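Local atomic coordinates of cysteine synthase (Helicobacter pylori, PDB entry 6AHI), a protein that uses pyridoxal 5'-phosphate to make L-cysteine and acetate from O-acetyl-L-serine and hydrogen sulfide, and also has cystathionine beta-synthase activity. Residues K62-T73 with I138-N149. Sequence-based numbering, arbitrary orientation.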
ATOM      1  N   LYS A  62     -19.668 -16.254  18.955  1.00 72.74           N
ATOM      2  CA  LYS A  62     -20.503 -15.458  18.018  1.00 71.98           C
ATOM      3  C   LYS A  62     -20.187 -15.860  16.572  1.00 68.40           C
ATOM      4  O   LYS A  62     -21.037 -15.608  15.743  1.00 68.02           O
ATOM      5  CB  LYS A  62     -20.308 -13.950  18.197  1.00 71.29           C
ATOM      6  CG  LYS A  62     -20.810 -13.360  19.500  1.00 73.95           C
ATOM      7  CD  LYS A  62     -20.225 -12.009  19.842  1.00 72.59           C
ATOM      8  CE  LYS A  62     -21.285 -11.027  20.292  1.00 73.34           C
ATOM      9  NZ  LYS A  62     -20.798  -9.629  20.350  1.00 70.82           N
ATOM     10  N   ILE A  63     -18.982 -16.378  16.296  1.00 65.55           N
ATOM     11  CA  ILE A  63     -18.573 -16.841  14.964  1.00 64.29           C
ATOM     12  C   ILE A  63     -18.142 -18.307  15.050  1.00 65.32           C
ATOM     13  O   ILE A  63     -17.413 -18.689  15.941  1.00 65.26           O
ATOM     14  CB  ILE A  63     -17.456 -15.962  14.367  1.00 60.25           C
ATOM     15  CG1 ILE A  63     -17.920 -14.512  14.191  1.00 59.39           C
ATOM     16  CG2 ILE A  63     -16.945 -16.559  13.060  1.00 58.96           C
ATOM     17  CD1 ILE A  63     -16.801 -13.531  13.922  1.00 57.19           C
ATOM     18  N   THR A  64     -18.604 -19.110  14.089  1.00 67.63           N
ATOM     19  CA  THR A  64     -18.114 -20.482  13.856  1.00 70.72           C
ATOM     20  C   THR A  64     -17.840 -20.658  12.354  1.00 69.41           C
ATOM     21  O   THR A  64     -17.940 -19.688  11.605  1.00 63.68           O
ATOM     22  CB  THR A  64     -19.089 -21.545  14.384  1.00 74.78           C
ATOM     23  OG1 THR A  64     -20.216 -21.586  13.508  1.00 78.27           O
ATOM     24  CG2 THR A  64     -19.556 -21.294  15.803  1.00 76.89           C
ATOM     25  N   SER A  65     -17.557 -21.900  11.925  1.00 71.48           N
ATOM     26  CA  SER A  65     -16.890 -22.176  10.640  1.00 71.12           C
ATOM     27  C   SER A  65     -17.786 -21.794   9.459  1.00 71.65           C
ATOM     28  O   SER A  65     -17.272 -21.415   8.395  1.00 70.20           O
ATOM     29  CB  SER A  65     -16.454 -23.610  10.541  1.00 71.65           C
ATOM     30  OG  SER A  65     -17.444 -24.459  11.083  1.00 76.41           O
ATOM     31  N   LYS A  66     -19.107 -21.879   9.657  1.00 72.19           N
ATOM     32  CA  LYS A  66     -20.101 -21.501   8.640  1.00 72.85           C
ATOM     33  C   LYS A  66     -21.067 -20.475   9.255  1.00 70.61           C
ATOM     34  O   LYS A  66     -22.301 -20.596   9.254  1.00 71.66           O
ATOM     35  CB  LYS A  66     -20.787 -22.751   8.078  1.00 78.10           C
ATOM     36  CG  LYS A  66     -19.932 -23.552   7.106  1.00 80.14           C
ATOM     37  CD  LYS A  66     -19.591 -22.825   5.812  1.00 79.18           C
ATOM     38  CE  LYS A  66     -19.294 -23.779   4.671  1.00 82.81           C
ATOM     39  NZ  LYS A  66     -18.992 -23.064   3.409  1.00 83.39           N
ATOM     40  N   THR A  67     -20.452 -19.452   9.836  1.00 67.33           N
ATOM     41  CA  THR A  67     -21.046 -18.130  10.031  1.00 65.74           C
ATOM     42  C   THR A  67     -20.819 -17.289   8.765  1.00 62.23           C
ATOM     43  O   THR A  67     -19.723 -17.328   8.171  1.00 62.53           O
ATOM     44  CB  THR A  67     -20.391 -17.431  11.225  1.00 65.97           C
ATOM     45  OG1 THR A  67     -20.677 -18.197  12.389  1.00 68.36           O
ATOM     46  CG2 THR A  67     -20.868 -16.010  11.428  1.00 65.83           C
ATOM     47  N   THR A  68     -21.834 -16.511   8.375  1.00 61.14           N
ATOM     48  CA  THR A  68     -21.673 -15.458   7.378  1.00 59.02           C
ATOM     49  C   THR A  68     -21.585 -14.105   8.094  1.00 57.48           C
ATOM     50  O   THR A  68     -22.493 -13.764   8.882  1.00 57.56           O
ATOM     51  CB  THR A  68     -22.834 -15.389   6.383  1.00 60.85           C
ATOM     52  OG1 THR A  68     -22.902 -16.598   5.639  1.00 62.92           O
ATOM     53  CG2 THR A  68     -22.680 -14.250   5.401  1.00 59.52           C
ATOM     54  N   ILE A  69     -20.528 -13.342   7.793  1.00 55.22           N
ATOM     55  CA  ILE A  69     -20.370 -11.979   8.312  1.00 55.16           C
ATOM     56  C   ILE A  69     -21.135 -11.017   7.405  1.00 56.12           C
ATOM     57  O   ILE A  69     -20.891 -11.019   6.193  1.00 54.55           O
ATOM     58  CB  ILE A  69     -18.895 -11.533   8.356  1.00 54.42           C
ATOM     59  CG1 ILE A  69     -17.977 -12.537   9.060  1.00 55.56           C
ATOM     60  CG2 ILE A  69     -18.810 -10.142   8.975  1.00 52.71           C
ATOM     61  CD1 ILE A  69     -18.492 -12.976  10.405  1.00 57.85           C
ATOM     62  N   ILE A  70     -22.000 -10.184   8.006  1.00 57.87           N
ATOM     63  CA  ILE A  70     -22.714  -9.108   7.321  1.00 59.66           C
ATOM     64  C   ILE A  70     -22.373  -7.773   7.998  1.00 57.64           C
ATOM     65  O   ILE A  70     -22.487  -7.671   9.197  1.00 59.10           O
ATOM     66  CB  ILE A  70     -24.229  -9.362   7.368  1.00 64.56           C
ATOM     67  CG1 ILE A  70     -24.592 -10.809   7.006  1.00 67.62           C
ATOM     68  CG2 ILE A  70     -24.970  -8.353   6.501  1.00 65.75           C
ATOM     69  CD1 ILE A  70     -26.061 -11.092   7.015  1.00 72.23           C
ATOM     70  N   GLU A  71     -22.019  -6.743   7.222  1.00 55.44           N
ATOM     71  CA  GLU A  71     -21.744  -5.412   7.776  1.00 56.15           C
ATOM     72  C   GLU A  71     -22.106  -4.326   6.764  1.00 57.65           C
ATOM     73  O   GLU A  71     -21.740  -4.425   5.597  1.00 56.23           O
ATOM     74  CB  GLU A  71     -20.280  -5.315   8.209  1.00 54.34           C
ATOM     75  CG  GLU A  71     -19.913  -4.039   8.945  1.00 56.14           C
ATOM     76  CD  GLU A  71     -20.614  -3.761  10.271  1.00 58.79           C
ATOM     77  OE1 GLU A  71     -21.642  -4.444  10.583  1.00 62.29           O
ATOM     78  OE2 GLU A  71     -20.137  -2.840  10.997  1.00 56.18           O
ATOM     79  N   PRO A  72     -22.826  -3.244   7.166  1.00 58.63           N
ATOM     80  CA  PRO A  72     -22.896  -2.024   6.358  1.00 56.91           C
ATOM     81  C   PRO A  72     -21.581  -1.241   6.493  1.00 53.05           C
ATOM     82  O   PRO A  72     -21.046  -1.136   7.588  1.00 51.49           O
ATOM     83  CB  PRO A  72     -24.078  -1.267   6.984  1.00 59.93           C
ATOM     84  CG  PRO A  72     -23.978  -1.649   8.446  1.00 59.67           C
ATOM     85  CD  PRO A  72     -23.587  -3.117   8.421  1.00 60.92           C
ATOM     86  N   THR A  73     -21.044  -0.730   5.384  1.00 51.24           N
ATOM     87  CA  THR A  73     -19.748  -0.040   5.427  1.00 49.99           C
ATOM     88  C   THR A  73     -19.664   0.907   4.231  1.00 49.50           C
ATOM     89  O   THR A  73     -20.290   0.692   3.237  1.00 51.40           O
ATOM     90  CB  THR A  73     -18.563  -1.025   5.513  1.00 48.28           C
ATOM     91  OG1 THR A  73     -17.294  -0.392   5.332  1.00 45.01           O
ATOM     92  CG2 THR A  73     -18.630  -2.123   4.482  1.00 48.48           C
ATOM     93  N   ILE A 138     -30.792 -14.739   7.354  1.00 84.93           N
ATOM     94  CA  ILE A 138     -29.635 -15.629   7.129  1.00 82.34           C
ATOM     95  C   ILE A 138     -29.300 -16.351   8.435  1.00 82.60           C
ATOM     96  O   ILE A 138     -28.879 -15.719   9.406  1.00 79.70           O
ATOM     97  CB  ILE A 138     -28.434 -14.834   6.576  1.00 78.42           C
ATOM     98  CG1 ILE A 138     -28.734 -14.312   5.168  1.00 79.05           C
ATOM     99  CG2 ILE A 138     -27.150 -15.657   6.616  1.00 75.10           C
ATOM    100  CD1 ILE A 138     -27.631 -13.488   4.563  1.00 74.54           C
ATOM    101  N   PRO A 139     -29.499 -17.692   8.516  1.00 85.30           N
ATOM    102  CA  PRO A 139     -29.121 -18.457   9.704  1.00 86.80           C
ATOM    103  C   PRO A 139     -27.612 -18.398   9.961  1.00 84.82           C
ATOM    104  O   PRO A 139     -26.831 -18.387   9.010  1.00 82.82           O
ATOM    105  CB  PRO A 139     -29.531 -19.896   9.372  1.00 89.60           C
ATOM    106  CG  PRO A 139     -30.601 -19.736   8.311  1.00 91.32           C
ATOM    107  CD  PRO A 139     -30.150 -18.537   7.504  1.00 88.00           C
ATOM    108  N   ASP A 140     -27.233 -18.337  11.242  1.00 87.80           N
ATOM    109  CA  ASP A 140     -25.851 -18.279  11.678  1.00 87.84           C
ATOM    110  C   ASP A 140     -25.150 -17.053  11.073  1.00 82.75           C
ATOM    111  O   ASP A 140     -24.027 -17.140  10.615  1.00 83.79           O
ATOM    112  CB  ASP A 140     -25.136 -19.582  11.312  1.00 92.53           C
ATOM    113  CG  ASP A 140     -23.866 -19.835  12.093  1.00 94.10           C
ATOM    114  OD1 ASP A 140     -23.614 -19.080  13.054  1.00 96.48           O
ATOM    115  OD2 ASP A 140     -23.140 -20.785  11.728  1.00 99.50           O
ATOM    116  N   SER A 141     -25.815 -15.900  11.085  1.00 80.28           N
ATOM    117  CA  SER A 141     -25.182 -14.648  10.632  1.00 76.80           C
ATOM    118  C   SER A 141     -24.486 -13.962  11.809  1.00 73.05           C
ATOM    119  O   SER A 141     -24.745 -14.241  12.969  1.00 75.65           O
ATOM    120  CB  SER A 141     -26.182 -13.718   9.961  1.00 78.03           C
ATOM    121  OG  SER A 141     -27.299 -13.431  10.794  1.00 78.32           O
ATOM    122  N   TYR A 142     -23.600 -13.030  11.493  1.00 69.46           N
ATOM    123  CA  TYR A 142     -23.030 -12.181  12.504  1.00 68.17           C
ATOM    124  C   TYR A 142     -22.949 -10.764  11.940  1.00 64.05           C
ATOM    125  O   TYR A 142     -22.407 -10.555  10.872  1.00 62.41           O
ATOM    126  CB  TYR A 142     -21.700 -12.734  12.998  1.00 67.46           C
ATOM    127  CG  TYR A 142     -20.975 -11.769  13.890  1.00 69.93           C
ATOM    128  CD1 TYR A 142     -21.442 -11.478  15.161  1.00 73.87           C
ATOM    129  CD2 TYR A 142     -19.853 -11.103  13.440  1.00 68.19           C
ATOM    130  CE1 TYR A 142     -20.769 -10.592  15.987  1.00 73.61           C
ATOM    131  CE2 TYR A 142     -19.166 -10.216  14.253  1.00 70.69           C
ATOM    132  CZ  TYR A 142     -19.642  -9.943  15.523  1.00 71.79           C
ATOM    133  OH  TYR A 142     -18.976  -9.054  16.308  1.00 75.29           O
ATOM    134  N   LEU A 143     -23.554  -9.828  12.672  1.00 65.39           N
ATOM    135  CA  LEU A 143     -23.745  -8.444  12.244  1.00 66.90           C
ATOM    136  C   LEU A 143     -23.061  -7.558  13.283  1.00 64.96           C
ATOM    137  O   LEU A 143     -23.656  -7.222  14.312  1.00 66.56           O
ATOM    138  CB  LEU A 143     -25.250  -8.168  12.107  1.00 70.27           C
ATOM    139  CG  LEU A 143     -25.675  -6.813  11.519  1.00 72.04           C
ATOM    140  CD1 LEU A 143     -25.039  -6.527  10.163  1.00 71.87           C
ATOM    141  CD2 LEU A 143     -27.198  -6.736  11.401  1.00 76.28           C
ATOM    142  N   PRO A 144     -21.776  -7.194  13.078  1.00 60.78           N
ATOM    143  CA  PRO A 144     -21.034  -6.437  14.082  1.00 59.45           C
ATOM    144  C   PRO A 144     -21.720  -5.116  14.462  1.00 60.79           C
ATOM    145  O   PRO A 144     -21.741  -4.771  15.640  1.00 63.91           O
ATOM    146  CB  PRO A 144     -19.675  -6.139  13.431  1.00 56.70           C
ATOM    147  CG  PRO A 144     -19.546  -7.149  12.313  1.00 57.24           C
ATOM    148  CD  PRO A 144     -20.958  -7.513  11.898  1.00 59.39           C
ATOM    149  N   LEU A 145     -22.266  -4.404  13.468  1.00 60.42           N
ATOM    150  CA  LEU A 145     -22.725  -3.005  13.622  1.00 59.43           C
ATOM    151  C   LEU A 145     -21.677  -2.218  14.402  1.00 56.57           C
ATOM    152  O   LEU A 145     -21.872  -1.909  15.576  1.00 54.74           O
ATOM    153  CB  LEU A 145     -24.095  -2.968  14.300  1.00 63.10           C
ATOM    154  CG  LEU A 145     -25.219  -3.500  13.414  1.00 65.26           C
ATOM    155  CD1 LEU A 145     -26.540  -3.602  14.182  1.00 68.56           C
ATOM    156  CD2 LEU A 145     -25.390  -2.632  12.169  1.00 64.51           C
ATOM    157  N   GLN A 146     -20.561  -1.961  13.714  1.00 51.53           N
ATOM    158  CA  GLN A 146     -19.405  -1.296  14.274  1.00 51.97           C
ATOM    159  C   GLN A 146     -19.821   0.026  14.941  1.00 49.50           C
ATOM    160  O   GLN A 146     -19.243   0.419  15.943  1.00 45.44           O
ATOM    161  CB  GLN A 146     -18.341  -1.059  13.187  1.00 50.84           C
ATOM    162  CG  GLN A 146     -18.723   0.025  12.176  1.00 53.79           C
ATOM    163  CD  GLN A 146     -17.898  -0.018  10.913  1.00 58.12           C
ATOM    164  OE1 GLN A 146     -16.683   0.201  10.951  1.00 58.49           O
ATOM    165  NE2 GLN A 146     -18.548  -0.291   9.781  1.00 60.95           N
ATOM    166  N   PHE A 147     -20.832   0.701  14.378  1.00 53.53           N
ATOM    167  CA  PHE A 147     -21.208   2.056  14.801  1.00 56.91           C
ATOM    168  C   PHE A 147     -21.848   2.058  16.196  1.00 56.34           C
ATOM    169  O   PHE A 147     -21.927   3.108  16.819  1.00 54.21           O
ATOM    170  CB  PHE A 147     -22.102   2.722  13.755  1.00 65.55           C
ATOM    171  CG  PHE A 147     -21.408   2.882  12.433  1.00 72.82           C
ATOM    172  CD1 PHE A 147     -20.384   3.812  12.273  1.00 73.49           C
ATOM    173  CD2 PHE A 147     -21.714   2.032  11.377  1.00 81.20           C
ATOM    174  CE1 PHE A 147     -19.712   3.916  11.063  1.00 76.48           C
ATOM    175  CE2 PHE A 147     -21.049   2.146  10.164  1.00 85.44           C
ATOM    176  CZ  PHE A 147     -20.048   3.086  10.011  1.00 82.99           C
ATOM    177  N   GLU A 148     -22.260   0.894  16.713  1.00 56.07           N
ATOM    178  CA  GLU A 148     -22.793   0.837  18.077  1.00 57.61           C
ATOM    179  C   GLU A 148     -22.137  -0.277  18.904  1.00 54.48           C
ATOM    180  O   GLU A 148     -22.391  -0.378  20.094  1.00 55.05           O
ATOM    181  CB  GLU A 148     -24.315   0.688  18.058  1.00 60.60           C
ATOM    182  CG  GLU A 148     -24.829  -0.493  17.253  1.00 63.72           C
ATOM    183  CD  GLU A 148     -26.329  -0.744  17.398  1.00 70.30           C
ATOM    184  OE1 GLU A 148     -27.073   0.217  17.683  1.00 73.81           O
ATOM    185  OE2 GLU A 148     -26.761  -1.904  17.241  1.00 71.27           O
ATOM    186  N   ASN A 149     -21.273  -1.092  18.303  1.00 52.26           N
ATOM    187  CA  ASN A 149     -20.751  -2.242  19.017  1.00 51.97           C
ATOM    188  C   ASN A 149     -19.593  -1.769  19.888  1.00 48.01           C
ATOM    189  O   ASN A 149     -18.626  -1.256  19.349  1.00 45.83           O
ATOM    190  CB  ASN A 149     -20.353  -3.362  18.047  1.00 52.95           C
ATOM    191  CG  ASN A 149     -20.052  -4.669  18.750  1.00 55.10           C
ATOM    192  OD1 ASN A 149     -19.604  -4.680  19.891  1.00 52.62           O
ATOM    193  ND2 ASN A 149     -20.301  -5.785  18.079  1.00 61.09           N
TER
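The carboxylate of E71 is gripped through both oxygens by consecutive backbone amides of 138-149, a worked example of a buried carboxylate accepting two successive backbone N-H groups of a loop. OE2 accepts the N-H of Q146 on its syn lone pair, 2.9 Å from N and nearly straight at 170°. OE1 takes the N-H of L145, also from the syn side but 19° out of the carboxylate plane and more bent, with N at 3.0 Å. With CG anti to the backbone N (chi1 -173°) and a bend at chi2, the acid turns across to the loop, and two bonds fix its rotation; the amide dipoles probably favour its charged form. P144 lies against the same group, its CD 3.4 Å from E71 OE1. The Q146 side chain runs past E71, and Q146 OE1 hydrogen-bonds to T77 OG1.

Upstream, strand 68-72 and the short strand 141-142 pair in parallel. D140 O accepts a hydrogen bond from T68 N-H, T68 O from Y142 N-H, and Y142 O from I70 N-H, the last almost linear with I70 N 2.9 Å from Y142 O. On one face, the Y142 ring is met at its edge by I69 CD1, 3.8 Å from CD2, while I63 CD1 and K62 CB approach obliquely; L53 of helix 48-60 adds to this packing. On the other face, I70 CD1 touches I138 CD1 at 3.8 Å and also reaches S141 CB. L143 CD1 fits against I70 CB and P72 CD, and L143 meets A135 of helix 123-137.

Beyond the pairing, F147 touches S181, a probable cofactor-binding residue, and T73 leads toward N76, another. Strand 141-142 is an outer strand of the four-stranded parallel sheet in the smaller alpha/beta domain of a fold-type II pyridoxal-phosphate enzyme, continuing into a loop beside the probable cofactor site.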